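Local coordinates for cell division control protein 45 cdc45 putative (Entamoeba histolytica, PDB 6CC2) that probably serves in DNA replication as the Cdc45 subunit of the replicative helicase complex, and may switch conformation to regulate that process, at residues I226-F229 with I230-Q234; D371-W374 with Q375-F378; A306-S309 with Y310-S314. All coordinates share one frame; numbering follows the deposited sequence.

Contact 1: residues I226-F229 with I230-Q234; sequences IQYF and IDNLQ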
loop_
_atom_site.group_PDB
_atom_site.type_symbol
_atom_site.label_atom_id
_atom_site.label_comp_id
_atom_site.label_asym_id
_atom_site.label_seq_id
_atom_site.Cartn_x
_atom_site.Cartn_y
_atom_site.Cartn_z
ATOM N N ILE A 226 -13.134 -8.926 7.569
ATOM C CA ILE A 226 -13.967 -9.722 6.679
ATOM C C ILE A 226 -15.226 -10.185 7.407
ATOM O O ILE A 226 -16.331 -10.163 6.851
ATOM C CB ILE A 226 -13.160 -10.907 6.118
ATOM C CG1 ILE A 226 -11.949 -10.387 5.355
ATOM C CG2 ILE A 226 -14.030 -11.788 5.249
ATOM C CD1 ILE A 226 -12.300 -9.376 4.238
ATOM N N GLN A 227 -15.083 -10.628 8.662
ATOM C CA GLN A 227 -16.246 -11.087 9.413
ATOM C C GLN A 227 -17.285 -9.974 9.548
ATOM O O GLN A 227 -18.490 -10.251 9.577
ATOM C CB GLN A 227 -15.833 -11.593 10.794
ATOM C CG GLN A 227 -16.960 -12.233 11.578
ATOM C CD GLN A 227 -17.445 -13.522 10.946
ATOM O OE1 GLN A 227 -16.644 -14.374 10.556
ATOM N NE2 GLN A 227 -18.759 -13.665 10.824
ATOM N N TYR A 228 -16.842 -8.724 9.661
ATOM C CA TYR A 228 -17.784 -7.602 9.701
ATOM C C TYR A 228 -18.577 -7.519 8.406
ATOM O O TYR A 228 -19.809 -7.318 8.432
ATOM C CB TYR A 228 -17.040 -6.296 9.951
ATOM C CG TYR A 228 -17.942 -5.087 10.117
ATOM C CD1 TYR A 228 -18.664 -4.911 11.289
ATOM C CD2 TYR A 228 -18.046 -4.127 9.133
ATOM C CE1 TYR A 228 -19.493 -3.823 11.467
ATOM C CE2 TYR A 228 -18.861 -3.011 9.316
ATOM C CZ TYR A 228 -19.577 -2.878 10.476
ATOM O OH TYR A 228 -20.406 -1.786 10.671
ATOM N N PHE A 229 -17.896 -7.698 7.265
ATOM C CA PHE A 229 -18.592 -7.681 5.982
ATOM C C PHE A 229 -19.541 -8.867 5.872
ATOM O O PHE A 229 -20.657 -8.734 5.366
ATOM C CB PHE A 229 -17.602 -7.717 4.827
ATOM C CG PHE A 229 -16.518 -6.672 4.891
ATOM C CD1 PHE A 229 -16.752 -5.432 5.443
ATOM C CD2 PHE A 229 -15.277 -6.943 4.369
ATOM C CE1 PHE A 229 -15.734 -4.486 5.506
ATOM C CE2 PHE A 229 -14.244 -5.995 4.410
ATOM C CZ PHE A 229 -14.486 -4.777 4.976
ATOM N N ILE A 230 -19.098 -10.047 6.318
ATOM C CA ILE A 230 -19.952 -11.239 6.284
ATOM C C ILE A 230 -21.216 -11.016 7.094
ATOM O O ILE A 230 -22.317 -11.415 6.680
ATOM C CB ILE A 230 -19.183 -12.474 6.802
ATOM C CG1 ILE A 230 -18.102 -12.889 5.792
ATOM C CG2 ILE A 230 -20.136 -13.609 7.077
ATOM C CD1 ILE A 230 -17.143 -13.946 6.328
ATOM N N ASP A 231 -21.077 -10.415 8.281
ATOM C CA ASP A 231 -22.212 -10.190 9.148
ATOM C C ASP A 231 -23.198 -9.218 8.508
ATOM O O ASP A 231 -24.408 -9.446 8.533
ATOM C CB ASP A 231 -21.749 -9.642 10.506
ATOM C CG ASP A 231 -21.053 -10.700 11.376
ATOM O OD1 ASP A 231 -21.049 -11.887 11.009
ATOM O OD2 ASP A 231 -20.503 -10.330 12.436
ATOM N N ASN A 232 -22.691 -8.123 7.931
ATOM C CA ASN A 232 -23.610 -7.110 7.421
ATOM C C ASN A 232 -24.254 -7.513 6.096
ATOM O O ASN A 232 -25.382 -7.068 5.803
ATOM C CB ASN A 232 -22.896 -5.777 7.275
ATOM C CG ASN A 232 -22.758 -5.055 8.598
ATOM O OD1 ASN A 232 -23.684 -4.384 9.050
ATOM N ND2 ASN A 232 -21.604 -5.213 9.240
ATOM N N LEU A 233 -23.594 -8.347 5.312
ATOM C CA LEU A 233 -24.151 -8.862 4.070
ATOM C C LEU A 233 -24.774 -10.236 4.229
ATOM O O LEU A 233 -25.306 -10.772 3.252
ATOM C CB LEU A 233 -23.079 -8.918 2.985
ATOM C CG LEU A 233 -22.529 -7.563 2.515
ATOM C CD1 LEU A 233 -21.361 -7.728 1.608
ATOM C CD2 LEU A 233 -23.629 -6.782 1.817
ATOM N N GLN A 234 -24.754 -10.800 5.439
ATOM C CA GLN A 234 -25.327 -12.110 5.729
ATOM C C GLN A 234 -24.796 -13.182 4.772
ATOM O O GLN A 234 -25.546 -13.967 4.189
ATOM C CB GLN A 234 -26.858 -12.040 5.702
ATOM C CG GLN A 234 -27.438 -11.303 6.891
ATOM C CD GLN A 234 -27.173 -12.021 8.207
ATOM O OE1 GLN A 234 -27.724 -13.077 8.465
ATOM N NE2 GLN A 234 -26.293 -11.450 9.027
#

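Contact 2: residues D371-W374 with Q375-F378; sequences DQNW and QQQF. With EDO (1,2-ethanediol), chain F.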
loop_
_atom_site.group_PDB
_atom_site.type_symbol
_atom_site.label_atom_id
_atom_site.label_comp_id
_atom_site.label_asym_id
_atom_site.label_seq_id
_atom_site.Cartn_x
_atom_site.Cartn_y
_atom_site.Cartn_z
ATOM N N ASP A 371 6.970 9.769 -16.859
ATOM C CA ASP A 371 5.871 10.729 -16.859
ATOM C C ASP A 371 4.731 10.356 -15.921
ATOM O O ASP A 371 3.681 11.022 -15.956
ATOM C CB ASP A 371 5.326 10.916 -18.280
ATOM C CG ASP A 371 4.644 9.679 -18.808
ATOM O OD1 ASP A 371 4.649 8.641 -18.122
ATOM O OD2 ASP A 371 4.095 9.756 -19.940
ATOM N N GLN A 372 4.891 9.319 -15.095
ATOM C CA GLN A 372 3.893 8.944 -14.114
ATOM C C GLN A 372 4.138 9.695 -12.813
ATOM O O GLN A 372 5.281 9.878 -12.388
ATOM C CB GLN A 372 3.905 7.434 -13.881
ATOM C CG GLN A 372 3.337 6.664 -15.071
ATOM C CD GLN A 372 3.315 5.164 -14.898
ATOM O OE1 GLN A 372 3.635 4.621 -13.838
ATOM N NE2 GLN A 372 2.940 4.468 -15.971
ATOM N N ASN A 373 3.054 10.147 -12.197
ATOM C CA ASN A 373 3.120 10.821 -10.911
ATOM C C ASN A 373 1.809 10.549 -10.185
ATOM O O ASN A 373 0.818 10.143 -10.800
ATOM C CB ASN A 373 3.322 12.328 -11.070
ATOM C CG ASN A 373 2.309 12.941 -11.999
ATOM O OD1 ASN A 373 1.175 13.144 -11.631
ATOM N ND2 ASN A 373 2.715 13.189 -13.253
ATOM N N TRP A 374 1.800 10.814 -8.882
ATOM C CA TRP A 374 0.612 10.524 -8.079
ATOM C C TRP A 374 -0.594 11.360 -8.513
ATOM O O TRP A 374 -1.728 10.869 -8.487
ATOM C CB TRP A 374 0.958 10.712 -6.618
ATOM C CG TRP A 374 -0.169 10.597 -5.645
ATOM C CD1 TRP A 374 -0.475 11.478 -4.655
ATOM C CD2 TRP A 374 -1.132 9.531 -5.550
ATOM N NE1 TRP A 374 -1.541 11.029 -3.944
ATOM C CE2 TRP A 374 -1.986 9.852 -4.482
ATOM C CE3 TRP A 374 -1.348 8.354 -6.262
ATOM C CZ2 TRP A 374 -3.061 9.027 -4.098
ATOM C CZ3 TRP A 374 -2.419 7.521 -5.878
ATOM C CH2 TRP A 374 -3.244 7.870 -4.792
ATOM N N GLN A 375 -0.385 12.607 -8.940
ATOM C CA GLN A 375 -1.521 13.419 -9.373
ATOM C C GLN A 375 -2.299 12.747 -10.498
ATOM O O GLN A 375 -3.535 12.819 -10.536
ATOM C CB GLN A 375 -1.036 14.800 -9.815
ATOM C CG GLN A 375 -0.636 15.721 -8.682
ATOM C CD GLN A 375 -0.315 17.133 -9.170
ATOM O OE1 GLN A 375 0.759 17.667 -8.898
ATOM N NE2 GLN A 375 -1.250 17.738 -9.893
ATOM N N GLN A 376 -1.600 12.097 -11.424
ATOM C CA GLN A 376 -2.266 11.377 -12.504
ATOM C C GLN A 376 -2.643 9.956 -12.098
ATOM O O GLN A 376 -3.751 9.492 -12.404
ATOM C CB GLN A 376 -1.366 11.319 -13.738
ATOM C CG GLN A 376 -0.957 12.688 -14.264
ATOM C CD GLN A 376 -0.355 12.630 -15.654
ATOM O OE1 GLN A 376 -0.539 13.545 -16.453
ATOM N NE2 GLN A 376 0.369 11.551 -15.949
ATOM N N GLN A 377 -1.753 9.260 -11.398
ATOM C CA GLN A 377 -1.996 7.849 -11.119
ATOM C C GLN A 377 -3.140 7.671 -10.122
ATOM O O GLN A 377 -3.811 6.646 -10.138
ATOM C CB GLN A 377 -0.734 7.157 -10.586
ATOM C CG GLN A 377 0.374 7.006 -11.647
ATOM C CD GLN A 377 -0.130 6.438 -12.948
ATOM O OE1 GLN A 377 -0.409 5.240 -13.060
ATOM N NE2 GLN A 377 -0.272 7.294 -13.939
ATOM N N PHE A 378 -3.397 8.667 -9.270
ATOM C CA PHE A 378 -4.591 8.597 -8.426
ATOM C C PHE A 378 -5.846 8.315 -9.257
ATOM O O PHE A 378 -6.659 7.455 -8.893
ATOM C CB PHE A 378 -4.786 9.881 -7.636
ATOM C CG PHE A 378 -6.168 10.008 -7.074
ATOM C CD1 PHE A 378 -6.482 9.377 -5.878
ATOM C CD2 PHE A 378 -7.149 10.722 -7.743
ATOM C CE1 PHE A 378 -7.781 9.451 -5.370
ATOM C CE2 PHE A 378 -8.417 10.805 -7.251
ATOM C CZ PHE A 378 -8.746 10.182 -6.064
HETATM C C1 EDO F . -1.323 21.271 -9.497
HETATM O O1 EDO F . -2.254 21.972 -10.332
HETATM C C2 EDO F . -0.030 21.035 -10.271
HETATM O O2 EDO F . 0.962 20.492 -9.397
#

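Contact 3: residues A306-S309 with Y310-S314; sequences AQQS and YKTMS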
loop_
_atom_site.group_PDB
_atom_site.type_symbol
_atom_site.label_atom_id
_atom_site.label_comp_id
_atom_site.label_asym_id
_atom_site.label_seq_id
_atom_site.Cartn_x
_atom_site.Cartn_y
_atom_site.Cartn_z
ATOM N N ALA A 306 2.748 -26.834 -13.754
ATOM C CA ALA A 306 2.946 -25.739 -12.815
ATOM C C ALA A 306 3.178 -24.417 -13.535
ATOM O O ALA A 306 2.911 -23.348 -12.972
ATOM C CB ALA A 306 4.136 -26.030 -11.896
ATOM N N GLN A 307 3.684 -24.469 -14.763
ATOM C CA GLN A 307 4.070 -23.258 -15.484
ATOM C C GLN A 307 3.051 -22.812 -16.533
ATOM O O GLN A 307 3.278 -21.804 -17.209
ATOM C CB GLN A 307 5.432 -23.465 -16.145
ATOM C CG GLN A 307 6.564 -23.578 -15.145
ATOM C CD GLN A 307 7.910 -23.770 -15.814
ATOM O OE1 GLN A 307 7.979 -24.213 -16.946
ATOM N NE2 GLN A 307 8.977 -23.431 -15.104
ATOM N N GLN A 308 1.940 -23.511 -16.673
ATOM C CA GLN A 308 0.860 -22.960 -17.479
ATOM C C GLN A 308 -0.067 -22.133 -16.600
ATOM O O GLN A 308 0.037 -22.121 -15.368
ATOM C CB GLN A 308 0.092 -24.054 -18.195
ATOM C CG GLN A 308 -0.735 -24.941 -17.300
ATOM C CD GLN A 308 -1.446 -26.018 -18.105
ATOM O OE1 GLN A 308 -0.899 -27.090 -18.348
ATOM N NE2 GLN A 308 -2.669 -25.718 -18.542
ATOM N N SER A 309 -0.963 -21.381 -17.248
ATOM C CA SER A 309 -1.922 -20.560 -16.517
ATOM C C SER A 309 -2.658 -21.403 -15.475
ATOM O O SER A 309 -3.086 -22.524 -15.754
ATOM C CB SER A 309 -2.918 -19.943 -17.504
ATOM O OG SER A 309 -4.130 -19.608 -16.860
ATOM N N TYR A 310 -2.762 -20.871 -14.258
ATOM C CA TYR A 310 -3.447 -21.594 -13.191
ATOM C C TYR A 310 -4.881 -21.913 -13.571
ATOM O O TYR A 310 -5.414 -22.969 -13.189
ATOM C CB TYR A 310 -3.389 -20.768 -11.916
ATOM C CG TYR A 310 -3.914 -21.486 -10.685
ATOM C CD1 TYR A 310 -3.128 -22.418 -10.024
ATOM C CD2 TYR A 310 -5.170 -21.225 -10.190
ATOM C CE1 TYR A 310 -3.591 -23.059 -8.902
ATOM C CE2 TYR A 310 -5.641 -21.858 -9.061
ATOM C CZ TYR A 310 -4.842 -22.787 -8.435
ATOM O OH TYR A 310 -5.312 -23.437 -7.310
ATOM N N LYS A 311 -5.524 -21.038 -14.350
ATOM C CA LYS A 311 -6.907 -21.299 -14.734
ATOM C C LYS A 311 -7.037 -22.533 -15.622
ATOM O O LYS A 311 -8.086 -23.180 -15.619
ATOM C CB LYS A 311 -7.506 -20.082 -15.430
ATOM C CG LYS A 311 -7.865 -18.977 -14.442
ATOM C CD LYS A 311 -8.521 -17.774 -15.109
ATOM C CE LYS A 311 -8.896 -16.727 -14.056
ATOM N NZ LYS A 311 -9.541 -15.528 -14.662
ATOM N N THR A 312 -6.000 -22.879 -16.383
ATOM C CA THR A 312 -6.075 -24.060 -17.231
ATOM C C THR A 312 -5.354 -25.271 -16.644
ATOM O O THR A 312 -5.513 -26.372 -17.167
ATOM C CB THR A 312 -5.518 -23.756 -18.629
ATOM O OG1 THR A 312 -4.149 -23.365 -18.540
ATOM C CG2 THR A 312 -6.324 -22.641 -19.290
HETATM N N MSE A 313 -4.593 -25.093 -15.569
HETATM C CA MSE A 313 -3.980 -26.233 -14.870
HETATM C C MSE A 313 -5.100 -27.147 -14.392
HETATM O O MSE A 313 -6.148 -26.696 -13.954
HETATM C CB MSE A 313 -3.105 -25.763 -13.718
HETATM C CG MSE A 313 -2.173 -26.854 -13.247
HETATM SE SE MSE A 313 -0.952 -26.307 -11.884
HETATM C CE MSE A 313 -2.178 -26.169 -10.370
ATOM N N SER A 314 -4.914 -28.458 -14.519
ATOM C CA SER A 314 -5.992 -29.375 -14.204
ATOM C C SER A 314 -6.370 -29.269 -12.729
ATOM O O SER A 314 -5.533 -28.966 -11.875
ATOM C CB SER A 314 -5.579 -30.809 -14.522
ATOM O OG SER A 314 -4.707 -31.297 -13.539
#

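Contact 1: residues I226-F229 with I230-Q234
Tyr228 O takes two bonds from a single residue, Asn232: the backbone N at 3.0 Å and the side-chain ND2 at 2.9 Å, reaching the oxygen from opposite faces of its carbonyl plane. Tyr228 CG, anti to its backbone N (chi1 -175°), carries the ring under ND2, which stands 3.2 Å above its centre, while Lys191 bonds to Asn232 OD1 and Arg184 makes a cation-pi contact with the ring. One residue earlier, Gln227 NE2 donates to Asp231 OD1 at 2.9 Å, from above the carboxylate plane; the glutamine chain bends at chi2 (66°) to bring its amide back over the aspartate. Ile230 N to Ile226 O at 2.8 Å and Leu233 N to Phe229 O continue the i to i+4 ladder. On the inner side Ile226 CG2 touches Ile230 CD1 at 3.9 Å, both residues packing on Val253 of strand 251-257, and Phe229 rests on Ala204 and Ala205 of helix 199-213. Gln234, with positive phi, is the C-prime residue of a Schellman motif, and its NE2 bonds Asp231 O at 2.8 Å. The last turns of helix 219-233 thus divide into an apolar inner side and a polar outer one, where side-chain amides supplement backbone bonds.

Contact 2: residues D371-W374 with Q375-F378
Asn373 O is gripped by two backbone amides of the first helical turn: Gln377 N at 2.8 Å, in a nearly straight bond, and Gln376 N, more weakly, at 3.2 Å. Gln376 N is shared, for it also donates to the Asn373 side-chain OD1 at 3.0 Å. The asparagine has its CG tucked between the backbone N and the carbonyl carbon (chi1 52°), which folds OD1 back over the start of the helix, where it also lies against Gln375 CB. Gln376 CG crosses near the same amide, closest to OD1. On the neighbouring side of the turn, the amides of Gln372 and Gln377 stack with planes 8° apart, and Gln372 OE1 is held from outside by Asp368 N.

The apolar half belongs to Trp374 and Phe378, joined along the backbone by Phe378 N to Trp374 O. Phe378 CB stands over one face of the indole, 3.8 Å from the centroid of the six-membered ring, a CH-pi contact. Beyond it the phenyl ring turns its edge toward that face in an offset edge-to-face pair, planes at 86°, with CD1 3.7 Å from Trp374 CH2. Trp374 NE1 bonds Val29 O, and both aromatics pack on Ile36 of helix 33-48 and Pro57, at strand 53-57. At the surface, an ethanediol, probably from the crystallisation liquor, donates through O2 to Gln375 OE1.

Together these features make an Asn N-cap with an i to i+3 side-chain bond, starting a helix whose early aromatic pair packs against helix 33-48 and the outer strand 53-57 of the parallel sheet.

Contact 3: residues A306-S309 with Y310-S314
Two side chains whose first torsions both lie between backbone N and carbonyl carbon, Gln308 (chi1 69°) and Thr312 (chi1 61°), bring an amide and a hydroxyl together. The glutamine runs out extended beyond CG, and its NE2 donates to Thr312 OG1 at 2.8 Å, with the hydroxyl oxygen lying in the amide plane. Thr312 OG1 in turn donates to Ser309 O at 3.1 Å, making a short relay from side-chain amide through hydroxyl to backbone carbonyl. That carbonyl is crowded with donors. Thr312 N comes to Ser309 O at 3.0 Å from well above the carbonyl plane, 59° out of it, whereas Met313 N, also at 3.0 Å, arrives almost head-on. The result is a compact turn with both i to i+3 and i to i+4 backbone bonds, set in the loop that joins helix 303-306 to helix 315-331. Ser314, at the N-cap position of the latter, bonds Met317 N through its OG. On the inner side, Met313, modelled as selenomethionine, sends its SE to within 4.0 Å of Ala306 CA and also packs against Leu267 of helix 267-273. The Tyr310 ring makes a cation-pi contact with Lys318, and Lys311 NZ bonds Ser351 OG.

How the contacts relate
Along the chain contact 1 comes first, then contact 3, then contact 2. Their centres form a nearly even triangle with sides of 32 to 34 Å; none touches another, the nearest atoms being about 19 Å apart for contact 1 with either of the others and about 23 Å between contacts 2 and 3. Each handles a helix end: residues 226-234 close helix 219-233, residues 306-314 link helices 303-306 and 315-331, and residues 371-378 open helix 374-385. Contact 2 lies nearest the middle of the chain and leans on the N-terminal parallel sheet, whereas contacts 1 and 3 lie farther out. They are independent local features in separate parts of this mixed alpha/beta Cdc45 chain.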